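Local coordinates for BpsB (PgaB), Poly-beta-1,6-N-acetyl-D-glucosamine N-deacetylase (PDB 5BU6), which removes acetyl groups from the N-acetylglucosamine units of poly-beta-1,6-N-acetyl-D-glucosamine as a family 4 carbohydrate esterase, and is required for biofilm formation in Bordetella bronchiseptica, at residues A[14-19]-A[76-81]; A[240-245]-A[258-263]. The protein carries 5 engineered substitutions. All blocks are in the same frame, centred on the assembly; numbering follows the deposited sequence.

From the N terminus, strand 14-20 comes first, and contact 1 joins it to strand 77-83 across an intervening run that includes helices 43-52 and 60-67. The chain then passes through the rest of the deacetylase fold before contact 2 pairs 240-245 with 258-263, closing a short loop of 12 residues without helix or strand. The contacts therefore stand in series, neither nested nor crossed. They meet in space: their centres are about 9 Å apart, and strand 14-20 lies between strands 77-83 and 261-266 in one parallel sheet. Contact 2 links that sheet to the small parallel pair 217-219 and 240-242, while the engineered Ser-17 and Arg-260 bring both contacts close to bound nickel.

Contact 1. Residues A[14-19]-A[76-81]; sequences RVLSMH and RPILLT. Engineered in segment 14-19: Ser-17 (natural residue Cys).
Arg-14 to Met-18 and Pro-77 to Thr-81 are zipped together by five backbone hydrogen bonds in a parallel arrangement. The bonds run from Arg-14 N to Pro-77 O, Leu-79 N to Arg-14 O, Leu-16 N to Leu-79 O, Thr-81 N to Leu-16 O and Met-18 N to Thr-81 O. All are close to straight at hydrogen, and the shortest, Leu-16 N to Leu-79 O, measures 2.8 Å. The segment axes come within 4.5 Å and are turned 24° against each other, the twist of a parallel sheet.

The side-chain contacts fall on two faces. On one, Val-15 and Leu-79 lie side by side, with Val-15 CG2 3.9 Å from Leu-79 CB. With chi1 72°, Thr-81 OG1 sits between backbone N and carbonyl carbon and faces the engineered Ser-17, while CG2 meets Val-15 CG1 at 3.8 Å. This face looks toward the metal site, the Ser-17 side chain lying about 7 Å from a nickel ion. On the other, Ile-78 CD1 packs against Leu-16 CB at 3.8 Å. Bends at chi2 and chi3 fold Met-18 back, bringing CE to 3.8 Å from Leu-80 CD2.

Such pairing is consistent with the beta/alpha barrel-like fold of family 4 esterases: strand 14-20 also pairs with 261-266, strand 77-83 with 104-108, and helix 43-52 packs on Met-18 through Leu-46 and on Leu-80 through Ile-50.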
# COMPACT_ATOMS: atom_id res chain seq x y z
N ARG A 14 -11.67 1.44 10.60
CA ARG A 14 -10.35 0.83 10.78
C ARG A 14 -9.82 0.37 9.42
O ARG A 14 -10.58 0.18 8.48
CB ARG A 14 -10.44 -0.33 11.78
CG ARG A 14 -10.65 0.10 13.24
CD ARG A 14 -9.34 0.50 13.90
NE ARG A 14 -9.53 0.92 15.28
CZ ARG A 14 -8.55 1.10 16.16
NH1 ARG A 14 -8.86 1.50 17.39
NH2 ARG A 14 -7.28 0.89 15.83
N VAL A 15 -8.49 0.25 9.31
CA VAL A 15 -7.86 -0.26 8.08
C VAL A 15 -6.92 -1.39 8.50
O VAL A 15 -6.18 -1.27 9.48
CB VAL A 15 -7.08 0.81 7.32
CG1 VAL A 15 -6.44 0.23 6.05
CG2 VAL A 15 -7.98 1.99 6.94
N LEU A 16 -6.96 -2.48 7.75
CA LEU A 16 -6.20 -3.67 8.08
C LEU A 16 -5.34 -4.01 6.88
O LEU A 16 -5.85 -4.36 5.83
CB LEU A 16 -7.16 -4.81 8.46
CG LEU A 16 -6.65 -6.07 9.14
CD1 LEU A 16 -6.02 -5.75 10.50
CD2 LEU A 16 -7.78 -7.09 9.26
N SER A 17 -4.03 -3.88 7.04
CA SER A 17 -3.11 -4.16 5.95
C SER A 17 -2.58 -5.60 6.11
O SER A 17 -2.08 -5.96 7.16
CB SER A 17 -1.98 -3.13 5.97
OG SER A 17 -1.02 -3.37 4.95
N MET A 18 -2.75 -6.42 5.08
CA MET A 18 -2.48 -7.85 5.19
C MET A 18 -1.20 -8.22 4.45
O MET A 18 -1.03 -7.85 3.30
CB MET A 18 -3.64 -8.67 4.62
CG MET A 18 -4.39 -9.47 5.63
SD MET A 18 -5.53 -8.42 6.52
CE MET A 18 -6.50 -7.75 5.18
N HIS A 19 -0.34 -8.97 5.12
CA HIS A 19 0.97 -9.31 4.56
C HIS A 19 1.12 -10.83 4.61
O HIS A 19 0.93 -11.45 5.65
CB HIS A 19 2.07 -8.59 5.36
CG HIS A 19 3.46 -8.85 4.88
ND1 HIS A 19 4.00 -8.24 3.77
CD2 HIS A 19 4.45 -9.63 5.39
CE1 HIS A 19 5.24 -8.65 3.60
NE2 HIS A 19 5.54 -9.49 4.57
N ARG A 76 -19.06 -0.96 12.49
CA ARG A 76 -17.76 -1.64 12.51
C ARG A 76 -17.10 -1.74 11.14
O ARG A 76 -16.75 -2.83 10.69
CB ARG A 76 -17.91 -3.05 13.10
CG ARG A 76 -18.34 -3.05 14.58
CD ARG A 76 -18.93 -4.39 14.99
NE ARG A 76 -20.07 -4.77 14.14
CZ ARG A 76 -21.34 -4.55 14.44
NH1 ARG A 76 -21.68 -3.96 15.58
NH2 ARG A 76 -22.30 -4.92 13.59
N PRO A 77 -16.93 -0.58 10.46
CA PRO A 77 -16.43 -0.61 9.09
C PRO A 77 -14.94 -0.85 9.07
O PRO A 77 -14.21 -0.30 9.91
CB PRO A 77 -16.76 0.81 8.57
CG PRO A 77 -16.69 1.64 9.74
CD PRO A 77 -17.10 0.80 10.94
N ILE A 78 -14.49 -1.67 8.13
CA ILE A 78 -13.06 -1.93 8.00
C ILE A 78 -12.64 -1.94 6.53
O ILE A 78 -13.37 -2.42 5.68
CB ILE A 78 -12.67 -3.27 8.71
CG1 ILE A 78 -11.16 -3.45 8.71
CG2 ILE A 78 -13.38 -4.46 8.09
CD1 ILE A 78 -10.67 -4.35 9.83
N LEU A 79 -11.47 -1.37 6.25
CA LEU A 79 -10.88 -1.36 4.92
C LEU A 79 -9.76 -2.41 4.89
O LEU A 79 -8.85 -2.36 5.72
CB LEU A 79 -10.32 0.01 4.57
CG LEU A 79 -9.72 0.20 3.17
CD1 LEU A 79 -10.84 0.11 2.14
CD2 LEU A 79 -9.02 1.54 3.08
N LEU A 80 -9.85 -3.36 3.97
CA LEU A 80 -8.81 -4.38 3.82
C LEU A 80 -7.87 -3.96 2.70
O LEU A 80 -8.34 -3.55 1.61
CB LEU A 80 -9.44 -5.75 3.48
CG LEU A 80 -10.56 -6.28 4.37
CD1 LEU A 80 -11.09 -7.59 3.78
CD2 LEU A 80 -10.05 -6.47 5.80
N THR A 81 -6.56 -4.04 2.94
CA THR A 81 -5.60 -3.67 1.92
C THR A 81 -4.53 -4.77 1.78
O THR A 81 -4.16 -5.42 2.76
CB THR A 81 -4.91 -2.32 2.24
OG1 THR A 81 -4.01 -2.47 3.33
CG2 THR A 81 -5.97 -1.25 2.60

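Contact 2. Residues A[240-245]-A[258-263]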
# COMPACT_ATOMS: atom_id res chain seq x y z
N ILE A 240 -5.35 10.80 -1.19
CA ILE A 240 -5.63 9.79 -0.18
C ILE A 240 -4.33 9.07 0.10
O ILE A 240 -3.70 8.57 -0.82
CB ILE A 240 -6.71 8.79 -0.65
CG1 ILE A 240 -8.06 9.51 -0.84
CG2 ILE A 240 -6.82 7.61 0.33
CD1 ILE A 240 -9.14 8.60 -1.38
N GLY A 241 -3.90 9.07 1.36
CA GLY A 241 -2.63 8.44 1.68
C GLY A 241 -2.77 7.51 2.86
O GLY A 241 -3.47 7.80 3.82
N LEU A 242 -2.09 6.37 2.79
CA LEU A 242 -2.15 5.39 3.86
C LEU A 242 -0.80 5.20 4.53
O LEU A 242 0.20 4.90 3.86
CB LEU A 242 -2.65 4.06 3.32
CG LEU A 242 -4.17 4.03 3.05
CD1 LEU A 242 -4.55 4.73 1.74
CD2 LEU A 242 -4.67 2.59 3.04
N THR A 243 -0.80 5.35 5.85
CA THR A 243 0.39 5.37 6.68
C THR A 243 0.49 4.06 7.46
O THR A 243 -0.33 3.17 7.27
CB THR A 243 0.37 6.54 7.65
OG1 THR A 243 -0.53 6.24 8.73
CG2 THR A 243 -0.12 7.78 6.95
N LEU A 244 1.48 3.94 8.33
CA LEU A 244 1.55 2.79 9.24
C LEU A 244 1.32 3.19 10.70
O LEU A 244 1.61 2.43 11.62
CB LEU A 244 2.91 2.07 9.12
CG LEU A 244 3.04 1.08 7.96
CD1 LEU A 244 4.43 0.48 7.94
CD2 LEU A 244 1.99 -0.01 8.08
N GLN A 245 0.82 4.40 10.90
CA GLN A 245 0.37 4.82 12.22
C GLN A 245 -0.89 4.02 12.52
O GLN A 245 -1.78 3.95 11.68
CB GLN A 245 0.10 6.33 12.25
CG GLN A 245 -0.24 6.91 13.60
CD GLN A 245 -0.74 8.34 13.50
OE1 GLN A 245 -0.68 8.96 12.43
NE2 GLN A 245 -1.26 8.88 14.60
N ILE A 258 -4.28 8.41 6.61
CA ILE A 258 -5.05 7.26 7.06
C ILE A 258 -4.20 6.26 7.88
O ILE A 258 -3.09 5.89 7.49
CB ILE A 258 -5.70 6.56 5.86
CG1 ILE A 258 -6.77 7.47 5.23
CG2 ILE A 258 -6.34 5.24 6.24
CD1 ILE A 258 -7.40 6.85 3.98
N ARG A 259 -4.74 5.87 9.03
CA ARG A 259 -4.11 4.94 9.96
C ARG A 259 -4.42 3.49 9.61
O ARG A 259 -5.54 3.18 9.21
CB ARG A 259 -4.59 5.23 11.39
CG ARG A 259 -4.22 6.62 11.83
CD ARG A 259 -5.04 7.09 13.01
NE ARG A 259 -4.56 8.37 13.48
CZ ARG A 259 -5.14 9.09 14.43
NH1 ARG A 259 -6.26 8.65 15.00
NH2 ARG A 259 -4.62 10.25 14.80
N ARG A 260 -3.46 2.59 9.78
CA ARG A 260 -3.79 1.18 9.61
C ARG A 260 -2.97 0.28 10.50
O ARG A 260 -1.91 0.67 11.00
CB ARG A 260 -3.60 0.76 8.16
CG ARG A 260 -2.21 0.70 7.70
CD ARG A 260 -2.14 1.05 6.17
NE ARG A 260 -0.74 1.04 5.77
CZ ARG A 260 -0.22 0.19 4.89
NH1 ARG A 260 -0.99 -0.69 4.26
NH2 ARG A 260 1.07 0.25 4.61
N SER A 261 -3.49 -0.92 10.70
CA SER A 261 -2.83 -1.95 11.49
C SER A 261 -2.30 -2.97 10.52
O SER A 261 -2.88 -3.16 9.46
CB SER A 261 -3.79 -2.58 12.50
OG SER A 261 -4.15 -1.63 13.48
N LEU A 262 -1.21 -3.62 10.88
CA LEU A 262 -0.56 -4.55 9.99
C LEU A 262 -0.78 -5.95 10.55
O LEU A 262 -0.57 -6.17 11.74
CB LEU A 262 0.92 -4.21 9.88
CG LEU A 262 1.80 -4.99 8.89
CD1 LEU A 262 1.26 -4.86 7.48
CD2 LEU A 262 3.23 -4.48 8.98
N VAL A 263 -1.22 -6.89 9.73
CA VAL A 263 -1.32 -8.26 10.23
C VAL A 263 -0.77 -9.27 9.20
O VAL A 263 -0.95 -9.10 8.01
CB VAL A 263 -2.78 -8.62 10.61
CG1 VAL A 263 -3.65 -8.72 9.39
CG2 VAL A 263 -2.82 -9.92 11.39
O HOH W 1 2.01 3.21 4.63
O HOH W 2 0.49 0.14 12.26
O HOH W 3 -3.04 10.09 11.18
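Arg-260 brings its guanidinium edge against the backbone of Thr-243, NE giving a 2.6 Å hydrogen bond to Thr-243 O. Arg-260 gets there with its CG between backbone N and carbonyl carbon (chi1 70°) and a further turn at chi2. The oxygen lies within 5° of the guanidinium plane, yet NE sits above the carbonyl plane of Thr-243, and the bond is bent. Leu-244 crosses the same guanidinium at a slant, with CD2 3.6 Å from NH2. A water accepting weakly from NH2 and donating to Leu-242 O adds a second link.

Leu-242 and Ile-258 run side by side, Leu-242 CG 4.0 Å from Ile-258 CG2; the Ile-240 and Ile-258 side chains cross at a slant, CG2 touching CD1. Ile-258 N donates to Gly-241 O and Thr-243 N to Ile-258 O, a single bridge that ties the 217-219/240-242 pair to the run into strand 261-266. Thr-243 OG1 also donates to Ile-258 O, at 2.9 Å, and accepts from Gln-245 N, forming an ST turn. The Arg-260 side chain lies about 6 Å from a bound nickel ion and about 3 Å from a thiocyanate, probably from the crystallisation liquor.

Gln-245 and Arg-259 lie alongside each other, amide and guanidinium planes 59° apart. A water bridges Gln-245 OE1 to Arg-259 NE, while Arg-259 NH1 bonds to Pro-248 O. Arg-260 N donates to Gln-245 O at 2.9 Å.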